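Local coordinates for glycerate 2-kinase (Pyrococcus horikoshii, PDB 1X3L), which catalyses the ATP-dependent phosphorylation of D-glycerate to 2-phosphoglycerate, with magnesium as cofactor, and also accepts other nucleotides or pyrophosphate as phosphate donor, at residues A26-A30 with L264-N268; G57-M63 with L128-G132; G76-Y82 with I91-G97. All coordinates share one frame; numbering follows the deposited sequence.

Overall arrangement
Three contacts show how one parallel sheet, ordered 92-96, 75-81, 51-56, 124-129, 188-194, 260-266, is tied together by partners from near and far in the sequence. From the N terminus, helix 23-30 packs on strand 260-266, the last strand of the order, and interaction 1 closes this longest loop. Inside it, the turn after strand 51-56 and the start of helix 60-70 meet the end of strand 124-129 in interaction 2. Nested again within that loop, interaction 3 pairs strand 75-81 with the edge strand 92-96. Interactions 1 and 2 touch through Val27, Ile265 and Met63; interactions 2 and 3 meet where Gly57 lies against Val79 and Thr80, whereas 1 and 3 lie about 10 Å apart at their nearest atoms.

Interaction 1 of 3, residues A26-A30 with L264-N268; sequences AVLNA and LIASN
Ile265, near the end of strand 260-266, fits against one flank of helix 23-30 and meets Ala26, Val27 and Ala30 there. The packing is apolar and divides between its two branches. CG2 takes Ala30, lying 3.6 Å from the CB of that alanine, while the longer branch carries CD1 to 3.6 Å from CG2 of Val27. This reach follows from the first torsion of Ile265 (chi1 69°), which sets CG1 between the backbone N and the carbonyl carbon and sends CG2 anti to the carbonyl carbon; the branches thus spread over one turn of the helix. Ala26 meets the next residue of the strand, its CB standing 4.0 Å from CB of Ala266. Consistent with these small side chains, the two short axes approach to 7.8 Å, at 129° between their directions.

The polar part is a water bridge. No direct hydrogen bond spans the segments, but one water donates both to Ala26 O, at 2.8 Å, and to Ile265 O, so a helix carbonyl and a strand carbonyl share one donor molecule.

This is helix-on-sheet packing of an alpha/beta domain, away from Lys58, the probable substrate-binding lysine. Strand 188-194 pairs with strand 260-266 and offers Leu192 to both Val27 and Ile265, while Met63, Ala66 and Ile67 of helix 60-70 also pack on Val27.

Interaction 2 of 3, residues G57-M63 with L128-G132; sequences GKAACEM and LISGG. With SO4 (sulfate ion), chain B.
A serine hydroxyl sits almost on top of a glycine: Ser130 OG lies 3.1 Å from CA of Gly57. The setting is the carboxyl end of a parallel alpha/beta sheet, where the loops after neighbouring strands 51-56 and 124-129 meet, a common place for ligand sites in such folds. Gly57, with a positive phi (133°), opens a type I turn that leads into helix 60-70.

Two hydrogen bonds join the loops. Ala59 N, at the N-cap position of the helix, donates to Ser130 OG at 3.0 Å; with chi1 of 50° the hydroxyl lies between its own backbone N and carbonyl carbon, facing the turn. Lys58 N donates to Gly131 O at 2.8 Å, nearly along the C=O axis. Lys58 probably binds substrate, as in related enzymes; its extended chain runs past Gly131 O, which CG approaches to 3.3 Å.

Deeper in, the side chains of Met63 and Leu128 lie alongside, pointing opposite ways, with Met63 CB 3.7 Å from Leu128 CD1. The bend at chi3 brings Met63 CE to the CB of Leu128.

On the other side of the glycine loop a sulfate, most likely picked up from the crystallisation solution, is bound by Ser134 N, Ala206 N and Gly132 N, the last donating to sulfate O4 at 2.9 Å.

Interaction 3 of 3, residues G76-Y82 with I91-G97; sequences GVAVTKY and IKVIEAG
Ala78 and Ile94 meet in the middle of a parallel strand pair, the edge of the sheet of an alpha/beta domain, where a bonded, buried backbone contrasts with a solvent side at Lys92 and Tyr82. Five backbone hydrogen bonds alternate between strands 75-81 and 92-96. In the central part, Ala78 N donates to Lys92 O, Ile94 N to Ala78 O at 2.9 Å, and Thr80 N to Ile94 O; the middle one is close to straight. Ala96 N donates to Thr80 O at 2.7 Å. CA-H...O contacts supplement them, as from Val79 CA to Ile94 O at 3.2 Å. At the start of the pairing Lys92 N meets Gly76 O at 3.1 Å, the donor 44° out of the carbonyl plane.

The buried side chains sort by sheet face. On one, Val77 CG2 reaches Ile94 CD1 at 3.9 Å, and Val79 CG1 lies near Ala96 CB. On the other, Ala78 CB lies 4.0 Å from CG2 of Ile91, which also covers Val77 N.

The loose element is Lys92, which bends at its last torsion and leads its amine outward. Tyr82 is exposed yet closely packed: chi1 of -68° puts its ring against Ala96, whose O lies over one face, offset toward the rim, while CD1 packs 3.5 Å from CB of Glu95. The carboxylate of Glu95 is turned 79° from the ring; its OE1 accepts a hydrogen bond from Gly83 N, and the Tyr82 hydroxyl is hydrogen-bonded to Asp102.

This strand end lies near the site, the Lys81 side chain being about 4 Å from that of Lys58, which probably binds substrate. Within the sheet, strand 51-56 flanks strand 75-81 on its other edge. Helix 103-118 meets Ile94 and Ala96 on one face, whereas helix 60-70 receives Ile91 and Val93 on the other.

Interaction 1 of 3, residues A26-A30 with L264-N268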
loop_
_atom_site.group_PDB
_atom_site.type_symbol
_atom_site.label_atom_id
_atom_site.label_comp_id
_atom_site.label_asym_id
_atom_site.label_seq_id
_atom_site.Cartn_x
_atom_site.Cartn_y
_atom_site.Cartn_z
ATOM N N ALA A 26 3.387 -12.781 0.554
ATOM C CA ALA A 26 4.433 -11.838 0.166
ATOM C C ALA A 26 5.708 -12.052 0.978
ATOM O O ALA A 26 6.815 -11.996 0.432
ATOM C CB ALA A 26 3.941 -10.402 0.327
ATOM N N VAL A 27 5.557 -12.295 2.279
ATOM C CA VAL A 27 6.723 -12.520 3.127
ATOM C C VAL A 27 7.452 -13.792 2.705
ATOM O O VAL A 27 8.677 -13.796 2.588
ATOM C CB VAL A 27 6.340 -12.635 4.627
ATOM C CG1 VAL A 27 7.556 -13.084 5.444
ATOM C CG2 VAL A 27 5.831 -11.288 5.139
ATOM N N LEU A 28 6.706 -14.868 2.471
ATOM C CA LEU A 28 7.327 -16.127 2.064
ATOM C C LEU A 28 7.971 -16.033 0.681
ATOM O O LEU A 28 8.995 -16.667 0.433
ATOM C CB LEU A 28 6.302 -17.272 2.104
ATOM C CG LEU A 28 5.723 -17.542 3.504
ATOM C CD1 LEU A 28 4.882 -18.813 3.486
ATOM C CD2 LEU A 28 6.863 -17.674 4.518
ATOM N N ASN A 29 7.382 -15.243 -0.219
ATOM C CA ASN A 29 7.960 -15.081 -1.553
ATOM C C ASN A 29 9.300 -14.358 -1.454
ATOM O O ASN A 29 10.230 -14.639 -2.212
ATOM C CB ASN A 29 7.054 -14.251 -2.475
ATOM C CG ASN A 29 5.775 -14.971 -2.857
ATOM O OD1 ASN A 29 5.748 -16.196 -2.981
ATOM N ND2 ASN A 29 4.710 -14.206 -3.071
ATOM N N ALA A 30 9.388 -13.425 -0.510
ATOM C CA ALA A 30 10.590 -12.618 -0.325
ATOM C C ALA A 30 11.657 -13.222 0.574
ATOM O O ALA A 30 12.849 -13.078 0.308
ATOM C CB ALA A 30 10.202 -11.242 0.211
ATOM N N LEU A 264 10.989 -3.803 0.112
ATOM C CA LEU A 264 9.589 -3.574 -0.207
ATOM C C LEU A 264 9.169 -4.931 -0.774
ATOM O O LEU A 264 9.655 -5.339 -1.833
ATOM C CB LEU A 264 9.462 -2.462 -1.259
ATOM C CG LEU A 264 8.052 -2.055 -1.712
ATOM C CD1 LEU A 264 7.203 -1.651 -0.514
ATOM C CD2 LEU A 264 8.157 -0.901 -2.713
ATOM N N ILE A 265 8.287 -5.638 -0.071
ATOM C CA ILE A 265 7.885 -6.975 -0.511
ATOM C C ILE A 265 6.484 -7.137 -1.096
ATOM O O ILE A 265 6.113 -8.221 -1.547
ATOM C CB ILE A 265 8.058 -7.989 0.635
ATOM C CG1 ILE A 265 7.031 -7.714 1.739
ATOM C CG2 ILE A 265 9.474 -7.882 1.198
ATOM C CD1 ILE A 265 6.925 -8.820 2.767
ATOM N N ALA A 266 5.695 -6.072 -1.078
ATOM C CA ALA A 266 4.354 -6.123 -1.651
ATOM C C ALA A 266 4.068 -4.705 -2.087
ATOM O O ALA A 266 4.251 -3.764 -1.311
ATOM C CB ALA A 266 3.330 -6.593 -0.610
ATOM N N SER A 267 3.639 -4.551 -3.333
ATOM C CA SER A 267 3.363 -3.231 -3.884
ATOM C C SER A 267 2.612 -3.405 -5.190
ATOM O O SER A 267 2.483 -4.514 -5.699
ATOM C CB SER A 267 4.673 -2.503 -4.178
ATOM O OG SER A 267 5.374 -3.163 -5.226
ATOM N N ASN A 268 2.130 -2.300 -5.738
ATOM C CA ASN A 268 1.401 -2.355 -6.989
ATOM C C ASN A 268 2.310 -2.935 -8.078
ATOM O O ASN A 268 1.890 -3.793 -8.853
ATOM C CB ASN A 268 0.918 -0.952 -7.359
ATOM C CG ASN A 268 -0.046 -0.964 -8.514
ATOM O OD1 ASN A 268 0.359 -1.079 -9.666
ATOM N ND2 ASN A 268 -1.336 -0.863 -8.211
HETATM O O HOH W 1 7.057 -10.478 -1.880
#

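Interaction 2 of 3, residues G57-M63 with L128-G132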
loop_
_atom_site.group_PDB
_atom_site.type_symbol
_atom_site.label_atom_id
_atom_site.label_comp_id
_atom_site.label_asym_id
_atom_site.label_seq_id
_atom_site.Cartn_x
_atom_site.Cartn_y
_atom_site.Cartn_z
ATOM N N GLY A 57 1.132 -2.417 11.867
ATOM C CA GLY A 57 0.285 -2.167 10.721
ATOM C C GLY A 57 -0.892 -3.114 10.732
ATOM O O GLY A 57 -0.980 -3.998 11.579
ATOM N N LYS A 58 -1.797 -2.932 9.778
ATOM C CA LYS A 58 -2.985 -3.763 9.679
ATOM C C LYS A 58 -2.694 -5.234 9.384
ATOM O O LYS A 58 -3.512 -6.097 9.692
ATOM C CB LYS A 58 -3.920 -3.188 8.613
ATOM C CG LYS A 58 -4.454 -1.805 8.959
ATOM C CD LYS A 58 -5.272 -1.227 7.817
ATOM C CE LYS A 58 -5.754 0.179 8.139
ATOM N NZ LYS A 58 -6.448 0.801 6.975
ATOM N N ALA A 59 -1.533 -5.524 8.800
ATOM C CA ALA A 59 -1.171 -6.906 8.481
ATOM C C ALA A 59 -0.053 -7.433 9.382
ATOM O O ALA A 59 0.591 -8.435 9.067
ATOM C CB ALA A 59 -0.747 -7.007 7.019
ATOM N N ALA A 60 0.169 -6.757 10.504
ATOM C CA ALA A 60 1.211 -7.146 11.445
ATOM C C ALA A 60 1.183 -8.635 11.803
ATOM O O ALA A 60 2.207 -9.321 11.728
ATOM C CB ALA A 60 1.101 -6.302 12.713
ATOM N N CYS A 61 0.014 -9.136 12.193
ATOM C CA CYS A 61 -0.119 -10.541 12.568
ATOM C C CYS A 61 0.099 -11.495 11.405
ATOM O O CYS A 61 0.760 -12.523 11.559
ATOM C CB CYS A 61 -1.490 -10.803 13.194
ATOM S SG CYS A 61 -1.694 -10.037 14.815
ATOM N N GLU A 62 -0.453 -11.171 10.242
ATOM C CA GLU A 62 -0.266 -12.042 9.090
ATOM C C GLU A 62 1.208 -12.102 8.687
ATOM O O GLU A 62 1.736 -13.177 8.410
ATOM C CB GLU A 62 -1.137 -11.579 7.918
ATOM C CG GLU A 62 -2.579 -12.057 8.025
ATOM C CD GLU A 62 -2.694 -13.577 7.933
ATOM O OE1 GLU A 62 -2.575 -14.129 6.812
ATOM O OE2 GLU A 62 -2.892 -14.225 8.985
ATOM N N MET A 63 1.882 -10.957 8.670
ATOM C CA MET A 63 3.296 -10.940 8.308
ATOM C C MET A 63 4.119 -11.693 9.352
ATOM O O MET A 63 5.005 -12.473 9.009
ATOM C CB MET A 63 3.786 -9.496 8.164
ATOM C CG MET A 63 3.225 -8.803 6.918
ATOM S SD MET A 63 3.583 -7.043 6.817
ATOM C CE MET A 63 5.283 -7.078 6.180
ATOM N N LEU A 128 8.393 -5.598 10.510
ATOM C CA LEU A 128 7.339 -5.832 9.528
ATOM C C LEU A 128 6.379 -4.642 9.492
ATOM O O LEU A 128 5.645 -4.384 10.447
ATOM C CB LEU A 128 6.607 -7.138 9.878
ATOM C CG LEU A 128 7.532 -8.339 10.157
ATOM C CD1 LEU A 128 6.707 -9.594 10.442
ATOM C CD2 LEU A 128 8.446 -8.583 8.954
ATOM N N ILE A 129 6.385 -3.923 8.375
ATOM C CA ILE A 129 5.565 -2.729 8.236
ATOM C C ILE A 129 4.445 -2.806 7.194
ATOM O O ILE A 129 4.648 -3.253 6.063
ATOM C CB ILE A 129 6.464 -1.515 7.907
ATOM C CG1 ILE A 129 7.631 -1.452 8.900
ATOM C CG2 ILE A 129 5.650 -0.224 7.973
ATOM C CD1 ILE A 129 8.658 -0.351 8.598
ATOM N N SER A 130 3.258 -2.363 7.596
ATOM C CA SER A 130 2.093 -2.336 6.716
ATOM C C SER A 130 1.282 -1.075 7.004
ATOM O O SER A 130 1.689 -0.245 7.820
ATOM C CB SER A 130 1.235 -3.593 6.893
ATOM O OG SER A 130 0.943 -3.847 8.255
ATOM N N GLY A 131 0.145 -0.931 6.327
ATOM C CA GLY A 131 -0.685 0.249 6.499
ATOM C C GLY A 131 -1.191 0.520 7.902
ATOM O O GLY A 131 -1.476 -0.407 8.659
ATOM N N GLY A 132 -1.296 1.802 8.245
ATOM C CA GLY A 132 -1.782 2.193 9.559
ATOM C C GLY A 132 -0.734 2.258 10.659
ATOM O O GLY A 132 -1.051 2.554 11.815
HETATM S S SO4 B . 0.159 5.206 7.426
HETATM O O1 SO4 B . 1.490 5.721 7.067
HETATM O O2 SO4 B . -0.849 6.224 7.085
HETATM O O3 SO4 B . 0.096 4.909 8.869
HETATM O O4 SO4 B . -0.115 3.969 6.673
#

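Interaction 3 of 3, residues G76-Y82 with I91-G97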
loop_
_atom_site.group_PDB
_atom_site.type_symbol
_atom_site.label_atom_id
_atom_site.label_comp_id
_atom_site.label_asym_id
_atom_site.label_seq_id
_atom_site.Cartn_x
_atom_site.Cartn_y
_atom_site.Cartn_z
ATOM N N GLY A 76 8.902 -11.218 20.350
ATOM C CA GLY A 76 8.544 -10.081 19.527
ATOM C C GLY A 76 7.178 -9.522 19.868
ATOM O O GLY A 76 6.537 -9.956 20.828
ATOM N N VAL A 77 6.734 -8.548 19.085
ATOM C CA VAL A 77 5.431 -7.934 19.297
ATOM C C VAL A 77 4.809 -7.544 17.957
ATOM O O VAL A 77 5.512 -7.158 17.022
ATOM C CB VAL A 77 5.530 -6.670 20.188
ATOM C CG1 VAL A 77 6.296 -5.566 19.467
ATOM C CG2 VAL A 77 4.133 -6.192 20.563
ATOM N N ALA A 78 3.491 -7.667 17.875
ATOM C CA ALA A 78 2.750 -7.323 16.673
ATOM C C ALA A 78 1.658 -6.347 17.083
ATOM O O ALA A 78 0.786 -6.683 17.887
ATOM C CB ALA A 78 2.143 -8.578 16.053
ATOM N N VAL A 79 1.718 -5.134 16.544
ATOM C CA VAL A 79 0.738 -4.099 16.865
ATOM C C VAL A 79 -0.188 -3.890 15.673
ATOM O O VAL A 79 0.260 -3.506 14.590
ATOM C CB VAL A 79 1.438 -2.770 17.210
ATOM C CG1 VAL A 79 0.437 -1.793 17.811
ATOM C CG2 VAL A 79 2.589 -3.027 18.172
ATOM N N THR A 80 -1.479 -4.147 15.874
ATOM C CA THR A 80 -2.455 -4.013 14.800
ATOM C C THR A 80 -3.762 -3.384 15.284
ATOM O O THR A 80 -3.920 -3.095 16.468
ATOM C CB THR A 80 -2.746 -5.395 14.162
ATOM O OG1 THR A 80 -3.527 -5.224 12.974
ATOM C CG2 THR A 80 -3.504 -6.292 15.139
ATOM N N LYS A 81 -4.691 -3.170 14.357
ATOM C CA LYS A 81 -5.982 -2.568 14.675
ATOM C C LYS A 81 -6.878 -3.465 15.522
ATOM O O LYS A 81 -6.697 -4.684 15.572
ATOM C CB LYS A 81 -6.725 -2.207 13.387
ATOM C CG LYS A 81 -6.145 -1.031 12.631
ATOM C CD LYS A 81 -6.940 -0.753 11.353
ATOM C CE LYS A 81 -8.409 -0.457 11.646
ATOM N NZ LYS A 81 -8.597 0.760 12.484
ATOM N N TYR A 82 -7.846 -2.847 16.194
ATOM C CA TYR A 82 -8.788 -3.583 17.026
ATOM C C TYR A 82 -9.595 -4.517 16.132
ATOM O O TYR A 82 -10.148 -4.091 15.118
ATOM C CB TYR A 82 -9.725 -2.610 17.753
ATOM C CG TYR A 82 -9.026 -1.759 18.792
ATOM C CD1 TYR A 82 -8.447 -2.343 19.922
ATOM C CD2 TYR A 82 -8.919 -0.379 18.635
ATOM C CE1 TYR A 82 -7.777 -1.570 20.867
ATOM C CE2 TYR A 82 -8.251 0.404 19.576
ATOM C CZ TYR A 82 -7.682 -0.197 20.687
ATOM O OH TYR A 82 -7.008 0.570 21.613
ATOM N N ILE A 91 4.953 -14.493 19.480
ATOM C CA ILE A 91 4.891 -13.046 19.343
ATOM C C ILE A 91 3.649 -12.501 20.036
ATOM O O ILE A 91 2.526 -12.925 19.755
ATOM C CB ILE A 91 4.877 -12.641 17.854
ATOM C CG1 ILE A 91 6.140 -13.171 17.174
ATOM C CG2 ILE A 91 4.792 -11.128 17.722
ATOM C CD1 ILE A 91 6.156 -12.997 15.677
ATOM N N LYS A 92 3.865 -11.559 20.949
ATOM C CA LYS A 92 2.775 -10.951 21.697
ATOM C C LYS A 92 1.979 -10.048 20.768
ATOM O O LYS A 92 2.554 -9.333 19.946
ATOM C CB LYS A 92 3.339 -10.136 22.863
ATOM C CG LYS A 92 2.293 -9.464 23.736
ATOM C CD LYS A 92 2.959 -8.572 24.780
ATOM C CE LYS A 92 1.943 -7.963 25.737
ATOM N NZ LYS A 92 1.299 -8.993 26.602
ATOM N N VAL A 93 0.657 -10.079 20.902
ATOM C CA VAL A 93 -0.204 -9.259 20.062
ATOM C C VAL A 93 -0.898 -8.137 20.823
ATOM O O VAL A 93 -1.476 -8.353 21.890
ATOM C CB VAL A 93 -1.284 -10.115 19.365
ATOM C CG1 VAL A 93 -2.239 -9.214 18.589
ATOM C CG2 VAL A 93 -0.627 -11.123 18.431
ATOM N N ILE A 94 -0.841 -6.937 20.256
ATOM C CA ILE A 94 -1.469 -5.766 20.849
ATOM C C ILE A 94 -2.309 -5.043 19.803
ATOM O O ILE A 94 -1.826 -4.760 18.705
ATOM C CB ILE A 94 -0.413 -4.778 21.386
ATOM C CG1 ILE A 94 0.394 -5.438 22.504
ATOM C CG2 ILE A 94 -1.088 -3.513 21.893
ATOM C CD1 ILE A 94 1.524 -4.581 23.025
ATOM N N GLU A 95 -3.564 -4.754 20.136
ATOM C CA GLU A 95 -4.439 -4.037 19.213
ATOM C C GLU A 95 -4.464 -2.587 19.673
ATOM O O GLU A 95 -4.700 -2.312 20.847
ATOM C CB GLU A 95 -5.851 -4.634 19.227
ATOM C CG GLU A 95 -5.877 -6.136 18.971
ATOM C CD GLU A 95 -7.280 -6.673 18.731
ATOM O OE1 GLU A 95 -8.234 -6.152 19.347
ATOM O OE2 GLU A 95 -7.426 -7.627 17.936
ATOM N N ALA A 96 -4.212 -1.660 18.755
ATOM C CA ALA A 96 -4.174 -0.250 19.115
ATOM C C ALA A 96 -5.069 0.641 18.272
ATOM O O ALA A 96 -5.716 0.186 17.335
ATOM C CB ALA A 96 -2.740 0.252 19.052
ATOM N N GLY A 97 -5.086 1.925 18.609
ATOM C CA GLY A 97 -5.918 2.874 17.895
ATOM C C GLY A 97 -5.469 3.265 16.498
ATOM O O GLY A 97 -4.271 3.352 16.203
#